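Local coordinates for L-lysine 6-monooxygenase (Pseudomonas syringae pv. tomato, PDB 5CQF), which probably hydroxylates the side-chain amine of L-lysine with the help of FAD and NADPH, a step of siderophore biosynthesis, at residues L356-A369 with D373-Q387. Numbering follows the deposited sequence.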
ATOM      1  N   LEU A 356      -1.424   0.591 -42.260  1.00 55.68           N
ATOM      2  CA  LEU A 356      -2.740   0.380 -42.869  1.00 56.88           C
ATOM      3  C   LEU A 356      -2.710  -1.013 -43.477  1.00 53.39           C
ATOM      4  O   LEU A 356      -3.640  -1.785 -43.294  1.00 50.79           O
ATOM      5  CB  LEU A 356      -3.065   1.461 -43.925  1.00 56.57           C
ATOM      6  CG  LEU A 356      -3.109   2.884 -43.357  1.00 59.63           C
ATOM      7  CD1 LEU A 356      -3.458   3.896 -44.437  1.00 60.21           C
ATOM      8  CD2 LEU A 356      -4.070   3.010 -42.170  1.00 58.84           C
ATOM      9  N   ILE A 357      -1.625  -1.296 -44.196  1.00 52.18           N
ATOM     10  CA  ILE A 357      -1.334  -2.601 -44.745  1.00 54.20           C
ATOM     11  C   ILE A 357       0.103  -2.928 -44.382  1.00 54.07           C
ATOM     12  O   ILE A 357       1.012  -2.232 -44.816  1.00 57.51           O
ATOM     13  CB  ILE A 357      -1.429  -2.602 -46.277  1.00 56.28           C
ATOM     14  CG1 ILE A 357      -2.868  -2.341 -46.704  1.00 57.53           C
ATOM     15  CG2 ILE A 357      -0.953  -3.948 -46.831  1.00 58.32           C
ATOM     16  CD1 ILE A 357      -3.060  -2.188 -48.202  1.00 59.86           C
ATOM     17  N   PRO A 358       0.327  -3.984 -43.599  1.00 50.51           N
ATOM     18  CA  PRO A 358       1.706  -4.204 -43.207  1.00 50.83           C
ATOM     19  C   PRO A 358       2.572  -4.419 -44.429  1.00 51.15           C
ATOM     20  O   PRO A 358       2.096  -4.970 -45.411  1.00 51.11           O
ATOM     21  CB  PRO A 358       1.644  -5.470 -42.343  1.00 51.40           C
ATOM     22  CG  PRO A 358       0.218  -5.612 -41.933  1.00 50.31           C
ATOM     23  CD  PRO A 358      -0.609  -4.921 -42.967  1.00 50.43           C
ATOM     24  N   PRO A 359       3.832  -3.970 -44.383  1.00 53.74           N
ATOM     25  CA  PRO A 359       4.719  -4.103 -45.547  1.00 55.82           C
ATOM     26  C   PRO A 359       4.809  -5.528 -46.060  1.00 58.65           C
ATOM     27  O   PRO A 359       4.850  -5.719 -47.267  1.00 55.28           O
ATOM     28  CB  PRO A 359       6.088  -3.664 -45.019  1.00 55.40           C
ATOM     29  CG  PRO A 359       5.773  -2.761 -43.875  1.00 56.76           C
ATOM     30  CD  PRO A 359       4.484  -3.258 -43.269  1.00 54.92           C
ATOM     31  N   LEU A 360       4.849  -6.515 -45.158  1.00 60.14           N
ATOM     32  CA  LEU A 360       4.957  -7.925 -45.574  1.00 61.81           C
ATOM     33  C   LEU A 360       3.775  -8.417 -46.415  1.00 59.75           C
ATOM     34  O   LEU A 360       3.893  -9.410 -47.105  1.00 60.68           O
ATOM     35  CB  LEU A 360       5.156  -8.858 -44.365  1.00 66.20           C
ATOM     36  CG  LEU A 360       6.538  -8.850 -43.699  1.00 68.45           C
ATOM     37  CD1 LEU A 360       6.586  -9.839 -42.542  1.00 72.02           C
ATOM     38  CD2 LEU A 360       7.640  -9.160 -44.701  1.00 71.09           C
ATOM     39  N   LEU A 361       2.643  -7.731 -46.358  1.00 57.79           N
ATOM     40  CA  LEU A 361       1.498  -8.094 -47.176  1.00 55.74           C
ATOM     41  C   LEU A 361       1.383  -7.276 -48.472  1.00 57.85           C
ATOM     42  O   LEU A 361       0.369  -7.366 -49.161  1.00 57.42           O
ATOM     43  CB  LEU A 361       0.227  -7.956 -46.336  1.00 53.27           C
ATOM     44  CG  LEU A 361       0.184  -8.933 -45.172  1.00 52.70           C
ATOM     45  CD1 LEU A 361      -1.057  -8.712 -44.341  1.00 53.02           C
ATOM     46  CD2 LEU A 361       0.211 -10.360 -45.668  1.00 52.11           C
ATOM     47  N   SER A 362       2.420  -6.501 -48.804  1.00 60.93           N
ATOM     48  CA  SER A 362       2.460  -5.626 -49.994  1.00 60.16           C
ATOM     49  C   SER A 362       1.978  -6.310 -51.245  1.00 60.71           C
ATOM     50  O   SER A 362       1.136  -5.783 -51.966  1.00 64.60           O
ATOM     51  CB  SER A 362       3.889  -5.180 -50.269  1.00 59.24           C
ATOM     52  OG  SER A 362       4.299  -4.213 -49.345  1.00 58.24           O
ATOM     53  N   GLY A 363       2.547  -7.481 -51.502  1.00 59.74           N
ATOM     54  CA  GLY A 363       2.292  -8.228 -52.737  1.00 59.66           C
ATOM     55  C   GLY A 363       0.946  -8.930 -52.801  1.00 60.74           C
ATOM     56  O   GLY A 363       0.575  -9.459 -53.854  1.00 63.25           O
ATOM     57  N   LEU A 364       0.203  -8.948 -51.693  1.00 57.47           N
ATOM     58  CA  LEU A 364      -1.092  -9.612 -51.680  1.00 57.06           C
ATOM     59  C   LEU A 364      -2.244  -8.615 -51.771  1.00 56.65           C
ATOM     60  O   LEU A 364      -3.391  -9.025 -51.776  1.00 57.60           O
ATOM     61  CB  LEU A 364      -1.248 -10.515 -50.448  1.00 57.85           C
ATOM     62  CG  LEU A 364      -0.266 -11.670 -50.198  1.00 58.67           C
ATOM     63  CD1 LEU A 364      -0.432 -12.768 -51.232  1.00 58.93           C
ATOM     64  CD2 LEU A 364       1.177 -11.186 -50.183  1.00 60.21           C
ATOM     65  N   GLN A 365      -1.951  -7.323 -51.904  1.00 59.61           N
ATOM     66  CA  GLN A 365      -2.999  -6.290 -51.963  1.00 61.80           C
ATOM     67  C   GLN A 365      -4.207  -6.593 -52.848  1.00 60.53           C
ATOM     68  O   GLN A 365      -5.335  -6.321 -52.445  1.00 57.90           O
ATOM     69  CB  GLN A 365      -2.412  -4.931 -52.358  1.00 66.95           C
ATOM     70  CG  GLN A 365      -1.675  -4.278 -51.206  1.00 71.45           C
ATOM     71  CD  GLN A 365      -1.605  -2.773 -51.303  1.00 78.22           C
ATOM     72  OE1 GLN A 365      -2.613  -2.093 -51.544  1.00 83.09           O
ATOM     73  NE2 GLN A 365      -0.417  -2.235 -51.066  1.00 77.72           N
ATOM     74  N   PRO A 366      -3.984  -7.169 -54.042  1.00 62.93           N
ATOM     75  CA  PRO A 366      -5.131  -7.455 -54.911  1.00 63.72           C
ATOM     76  C   PRO A 366      -6.154  -8.445 -54.353  1.00 63.00           C
ATOM     77  O   PRO A 366      -7.292  -8.417 -54.804  1.00 64.66           O
ATOM     78  CB  PRO A 366      -4.480  -8.016 -56.181  1.00 64.40           C
ATOM     79  CG  PRO A 366      -3.107  -7.436 -56.181  1.00 63.80           C
ATOM     80  CD  PRO A 366      -2.710  -7.448 -54.731  1.00 64.34           C
ATOM     81  N   TRP A 367      -5.769  -9.288 -53.388  1.00 60.73           N
ATOM     82  CA  TRP A 367      -6.688 -10.254 -52.760  1.00 58.57           C
ATOM     83  C   TRP A 367      -7.131  -9.827 -51.357  1.00 57.02           C
ATOM     84  O   TRP A 367      -7.781 -10.589 -50.654  1.00 54.50           O
ATOM     85  CB  TRP A 367      -6.044 -11.648 -52.732  1.00 60.24           C
ATOM     86  CG  TRP A 367      -5.678 -12.070 -54.113  1.00 63.43           C
ATOM     87  CD1 TRP A 367      -6.484 -12.714 -55.006  1.00 65.23           C
ATOM     88  CD2 TRP A 367      -4.458 -11.784 -54.807  1.00 64.89           C
ATOM     89  NE1 TRP A 367      -5.840 -12.873 -56.199  1.00 67.52           N
ATOM     90  CE2 TRP A 367      -4.595 -12.309 -56.116  1.00 69.36           C
ATOM     91  CE3 TRP A 367      -3.262 -11.138 -54.457  1.00 64.24           C
ATOM     92  CZ2 TRP A 367      -3.574 -12.211 -57.083  1.00 69.53           C
ATOM     93  CZ3 TRP A 367      -2.250 -11.037 -55.407  1.00 66.33           C
ATOM     94  CH2 TRP A 367      -2.412 -11.574 -56.710  1.00 69.58           C
ATOM     95  N   LEU A 368      -6.814  -8.597 -50.961  1.00 55.24           N
ATOM     96  CA  LEU A 368      -7.164  -8.112 -49.630  1.00 55.29           C
ATOM     97  C   LEU A 368      -8.253  -7.056 -49.726  1.00 54.70           C
ATOM     98  O   LEU A 368      -8.138  -6.107 -50.525  1.00 53.63           O
ATOM     99  CB  LEU A 368      -5.943  -7.502 -48.930  1.00 55.28           C
ATOM    100  CG  LEU A 368      -4.714  -8.405 -48.743  1.00 55.32           C
ATOM    101  CD1 LEU A 368      -3.544  -7.597 -48.197  1.00 54.46           C
ATOM    102  CD2 LEU A 368      -5.009  -9.602 -47.855  1.00 53.37           C
ATOM    103  N   ALA A 369      -9.304  -7.219 -48.923  1.00 49.95           N
ATOM    104  CA  ALA A 369     -10.357  -6.230 -48.890  1.00 50.84           C
ATOM    105  C   ALA A 369      -9.830  -4.930 -48.303  1.00 52.70           C
ATOM    106  O   ALA A 369      -8.771  -4.896 -47.660  1.00 52.16           O
ATOM    107  CB  ALA A 369     -11.536  -6.732 -48.090  1.00 51.21           C
ATOM    108  N   ASP A 373      -9.965   3.197 -44.843  1.00 49.70           N
ATOM    109  CA  ASP A 373      -8.746   3.955 -45.104  1.00 49.56           C
ATOM    110  C   ASP A 373      -7.835   3.263 -46.139  1.00 48.07           C
ATOM    111  O   ASP A 373      -6.666   3.622 -46.287  1.00 47.58           O
ATOM    112  CB  ASP A 373      -8.006   4.222 -43.785  1.00 48.10           C
ATOM    113  CG  ASP A 373      -7.700   2.948 -43.030  1.00 45.73           C
ATOM    114  OD1 ASP A 373      -7.778   1.853 -43.657  1.00 45.53           O
ATOM    115  OD2 ASP A 373      -7.428   3.043 -41.809  1.00 44.89           O
ATOM    116  N   GLY A 374      -8.372   2.280 -46.851  1.00 48.15           N
ATOM    117  CA  GLY A 374      -7.579   1.482 -47.787  1.00 47.10           C
ATOM    118  C   GLY A 374      -6.832   0.341 -47.121  1.00 46.22           C
ATOM    119  O   GLY A 374      -6.449  -0.620 -47.793  1.00 46.25           O
ATOM    120  N   GLY A 375      -6.634   0.421 -45.805  1.00 47.00           N
ATOM    121  CA  GLY A 375      -5.918  -0.621 -45.077  1.00 46.39           C
ATOM    122  C   GLY A 375      -6.672  -1.933 -44.889  1.00 46.48           C
ATOM    123  O   GLY A 375      -7.735  -2.161 -45.464  1.00 47.15           O
ATOM    124  N   LEU A 376      -6.114  -2.787 -44.039  1.00 47.31           N
ATOM    125  CA  LEU A 376      -6.652  -4.111 -43.795  1.00 46.24           C
ATOM    126  C   LEU A 376      -7.994  -4.021 -43.123  1.00 44.71           C
ATOM    127  O   LEU A 376      -8.202  -3.164 -42.285  1.00 43.72           O
ATOM    128  CB  LEU A 376      -5.703  -4.931 -42.914  1.00 47.46           C
ATOM    129  CG  LEU A 376      -4.828  -6.019 -43.554  1.00 50.22           C
ATOM    130  CD1 LEU A 376      -4.396  -5.690 -44.970  1.00 51.11           C
ATOM    131  CD2 LEU A 376      -3.610  -6.298 -42.665  1.00 51.40           C
ATOM    132  N   LEU A 377      -8.888  -4.927 -43.502  1.00 44.99           N
ATOM    133  CA  LEU A 377     -10.204  -5.043 -42.902  1.00 46.41           C
ATOM    134  C   LEU A 377     -10.213  -6.281 -42.009  1.00 43.46           C
ATOM    135  O   LEU A 377     -10.181  -7.410 -42.477  1.00 41.44           O
ATOM    136  CB  LEU A 377     -11.264  -5.148 -43.993  1.00 48.54           C
ATOM    137  CG  LEU A 377     -12.732  -5.173 -43.556  1.00 50.71           C
ATOM    138  CD1 LEU A 377     -13.076  -4.052 -42.578  1.00 50.27           C
ATOM    139  CD2 LEU A 377     -13.593  -5.070 -44.817  1.00 52.23           C
ATOM    140  N   ILE A 378     -10.227  -6.055 -40.708  1.00 43.85           N
ATOM    141  CA  ILE A 378      -9.959  -7.141 -39.736  1.00 44.36           C
ATOM    142  C   ILE A 378     -11.190  -7.384 -38.870  1.00 43.57           C
ATOM    143  O   ILE A 378     -11.769  -6.444 -38.341  1.00 41.60           O
ATOM    144  CB  ILE A 378      -8.710  -6.832 -38.875  1.00 44.19           C
ATOM    145  CG1 ILE A 378      -7.511  -6.568 -39.798  1.00 46.32           C
ATOM    146  CG2 ILE A 378      -8.387  -7.997 -37.951  1.00 43.18           C
ATOM    147  CD1 ILE A 378      -6.290  -5.970 -39.133  1.00 46.91           C
ATOM    148  N   ASP A 379     -11.600  -8.641 -38.722  1.00 45.02           N
ATOM    149  CA  ASP A 379     -12.806  -8.911 -37.956  1.00 46.16           C
ATOM    150  C   ASP A 379     -12.465  -9.079 -36.463  1.00 48.05           C
ATOM    151  O   ASP A 379     -11.313  -8.834 -36.048  1.00 46.90           O
ATOM    152  CB  ASP A 379     -13.583 -10.078 -38.572  1.00 46.63           C
ATOM    153  CG  ASP A 379     -12.981 -11.398 -38.277  1.00 47.58           C
ATOM    154  OD1 ASP A 379     -12.142 -11.435 -37.363  1.00 45.86           O
ATOM    155  OD2 ASP A 379     -13.363 -12.406 -38.938  1.00 50.59           O
ATOM    156  N   ARG A 380     -13.465  -9.460 -35.666  1.00 48.61           N
ATOM    157  CA  ARG A 380     -13.337  -9.536 -34.206  1.00 47.45           C
ATOM    158  C   ARG A 380     -12.399 -10.671 -33.750  1.00 47.71           C
ATOM    159  O   ARG A 380     -11.798 -10.610 -32.646  1.00 41.97           O
ATOM    160  CB  ARG A 380     -14.743  -9.682 -33.569  1.00 48.65           C
ATOM    161  CG  ARG A 380     -14.764  -9.885 -32.049  1.00 49.28           C
ATOM    162  CD  ARG A 380     -14.221  -8.666 -31.313  1.00 48.10           C
ATOM    163  NE  ARG A 380     -14.049  -8.901 -29.888  1.00 47.08           N
ATOM    164  CZ  ARG A 380     -12.978  -9.470 -29.311  1.00 47.90           C
ATOM    165  NH1 ARG A 380     -11.919  -9.895 -30.009  1.00 44.27           N
ATOM    166  NH2 ARG A 380     -12.969  -9.612 -27.991  1.00 49.92           N
ATOM    167  N   ASP A 381     -12.295 -11.693 -34.605  1.00 48.42           N
ATOM    168  CA  ASP A 381     -11.386 -12.834 -34.436  1.00 50.65           C
ATOM    169  C   ASP A 381     -10.028 -12.657 -35.113  1.00 46.64           C
ATOM    170  O   ASP A 381      -9.346 -13.648 -35.405  1.00 45.94           O
ATOM    171  CB  ASP A 381     -12.041 -14.099 -35.008  1.00 55.55           C
ATOM    172  CG  ASP A 381     -13.159 -14.593 -34.147  1.00 62.53           C
ATOM    173  OD1 ASP A 381     -12.909 -14.867 -32.953  1.00 71.50           O
ATOM    174  OD2 ASP A 381     -14.287 -14.710 -34.661  1.00 68.65           O
ATOM    175  N   TYR A 382      -9.681 -11.413 -35.436  1.00 44.33           N
ATOM    176  CA  TYR A 382      -8.356 -11.059 -35.938  1.00 43.66           C
ATOM    177  C   TYR A 382      -8.058 -11.592 -37.359  1.00 45.62           C
ATOM    178  O   TYR A 382      -6.902 -11.650 -37.767  1.00 44.17           O
ATOM    179  CB  TYR A 382      -7.294 -11.474 -34.895  1.00 43.30           C
ATOM    180  CG  TYR A 382      -7.587 -10.849 -33.522  1.00 42.78           C
ATOM    181  CD1 TYR A 382      -7.352  -9.496 -33.294  1.00 43.27           C
ATOM    182  CD2 TYR A 382      -8.167 -11.579 -32.507  1.00 41.86           C
ATOM    183  CE1 TYR A 382      -7.646  -8.905 -32.081  1.00 42.42           C
ATOM    184  CE2 TYR A 382      -8.448 -10.999 -31.267  1.00 43.46           C
ATOM    185  CZ  TYR A 382      -8.186  -9.661 -31.061  1.00 43.51           C
ATOM    186  OH  TYR A 382      -8.476  -9.046 -29.840  1.00 43.23           O
ATOM    187  N   ARG A 383      -9.112 -11.952 -38.100  1.00 48.41           N
ATOM    188  CA  ARG A 383      -8.983 -12.484 -39.462  1.00 52.56           C
ATOM    189  C   ARG A 383      -9.046 -11.356 -40.476  1.00 48.74           C
ATOM    190  O   ARG A 383      -9.833 -10.417 -40.325  1.00 44.14           O
ATOM    191  CB  ARG A 383     -10.071 -13.520 -39.777  1.00 56.08           C
ATOM    192  CG  ARG A 383      -9.676 -14.419 -40.939  1.00 62.73           C
ATOM    193  CD  ARG A 383     -10.726 -15.480 -41.246  1.00 69.63           C
ATOM    194  NE  ARG A 383     -10.707 -15.910 -42.657  1.00 81.15           N
ATOM    195  CZ  ARG A 383     -11.137 -15.180 -43.707  1.00 83.98           C
ATOM    196  NH1 ARG A 383     -11.620 -13.943 -43.546  1.00 81.60           N
ATOM    197  NH2 ARG A 383     -11.077 -15.690 -44.946  1.00 81.47           N
ATOM    198  N   VAL A 384      -8.202 -11.449 -41.496  1.00 46.79           N
ATOM    199  CA  VAL A 384      -8.173 -10.437 -42.537  1.00 47.68           C
ATOM    200  C   VAL A 384      -9.162 -10.838 -43.619  1.00 48.49           C
ATOM    201  O   VAL A 384      -9.166 -11.996 -44.057  1.00 50.31           O
ATOM    202  CB  VAL A 384      -6.803 -10.310 -43.217  1.00 46.50           C
ATOM    203  CG1 VAL A 384      -6.809  -9.123 -44.171  1.00 45.14           C
ATOM    204  CG2 VAL A 384      -5.690 -10.157 -42.201  1.00 46.09           C
ATOM    205  N   ALA A 385      -9.991  -9.889 -44.048  1.00 48.50           N
ATOM    206  CA  ALA A 385     -11.035 -10.196 -45.024  1.00 51.45           C
ATOM    207  C   ALA A 385     -10.381 -10.143 -46.399  1.00 53.39           C
ATOM    208  O   ALA A 385      -9.574  -9.257 -46.661  1.00 51.33           O
ATOM    209  CB  ALA A 385     -12.212  -9.235 -44.917  1.00 50.73           C
ATOM    210  N   THR A 386     -10.677 -11.147 -47.221  1.00 56.88           N
ATOM    211  CA  THR A 386     -10.081 -11.286 -48.538  1.00 61.01           C
ATOM    212  C   THR A 386     -11.152 -11.158 -49.586  1.00 65.84           C
ATOM    213  O   THR A 386     -12.335 -11.116 -49.277  1.00 66.08           O
ATOM    214  CB  THR A 386      -9.387 -12.663 -48.734  1.00 60.67           C
ATOM    215  OG1 THR A 386     -10.353 -13.709 -48.635  1.00 59.77           O
ATOM    216  CG2 THR A 386      -8.286 -12.876 -47.703  1.00 57.83           C
ATOM    217  N   GLN A 387     -10.707 -11.115 -50.832  1.00 71.25           N
ATOM    218  CA  GLN A 387     -11.582 -11.096 -51.994  1.00 76.54           C
ATOM    219  C   GLN A 387     -10.911 -11.966 -53.044  1.00 81.15           C
ATOM    220  O   GLN A 387      -9.679 -11.999 -53.128  1.00 79.91           O
ATOM    221  CB  GLN A 387     -11.764  -9.668 -52.507  1.00 74.08           C
ATOM    222  CG  GLN A 387     -10.455  -8.958 -52.839  1.00 75.42           C
ATOM    223  CD  GLN A 387     -10.557  -7.445 -52.757  1.00 79.79           C
ATOM    224  OE1 GLN A 387     -11.571  -6.899 -52.311  1.00 81.05           O
ATOM    225  NE2 GLN A 387      -9.498  -6.755 -53.183  1.00 80.25           N
TER
HETATM  226  O   HOH W   1      -6.239  -3.549 -47.989  1.00 45.60           O
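Leu376 meets four apolar side chains of 356-369. Leu376 CD2 presses end-on against Pro358 CD at 3.3 Å, tighter than usual for two carbons. The same methyl touches CD1 of Leu361, which crosses at about a right angle. The other methyl, Leu376 CD1, lies 3.8 Å from Leu368 CD1 and also meets Ile357 CG1. Chi1 of Leu376 is -103°, away from a staggered value. Leu368 sends its second methyl, CD2, obliquely across Val384 CG1.

The backbones are tied at both ends of this apolar patch. Leu376 N donates to Leu356 O at 2.8 Å. Gly375 CA lies 3.1 Å from Leu356 O, a close approach of the backbones. Beside it, Leu356 CD2 rests against the carboxylate of Asp373. That carboxylate closes an Asx turn onto Gly375 N and forms a salt bridge with Arg402.

At the other end, Ala369 N donates to Ala385 O at 3.1 Å, and Gln387 N to Trp367 O at 3.0 Å. The Gln387 side chain turns back over 356-369: CG sits between its own N and carbonyl carbon (chi1 56°), and the chain then runs extended. Gln387 NE2 donates to Pro366 O at 3.2 Å. The bond is straight, 164° at the hydrogen, but enters from above the carbonyl plane. Gln387 O lies at the edge of the Trp367 ring.

One water lies within hydrogen-bonding distance of both Ala369 O and Gly374 O and bridges the segments there. Leu368 and Val384 also pack on Ile394 of strand 393-396. The contact thus joins the 3-10 segment 359-367 and its flanks to the loop 373-387 by apolar packing and by a single beta bridge, Leu368 with Thr386, beside the edge strand of a five-stranded parallel sheet in a Rossmann-type flavoprotein fold.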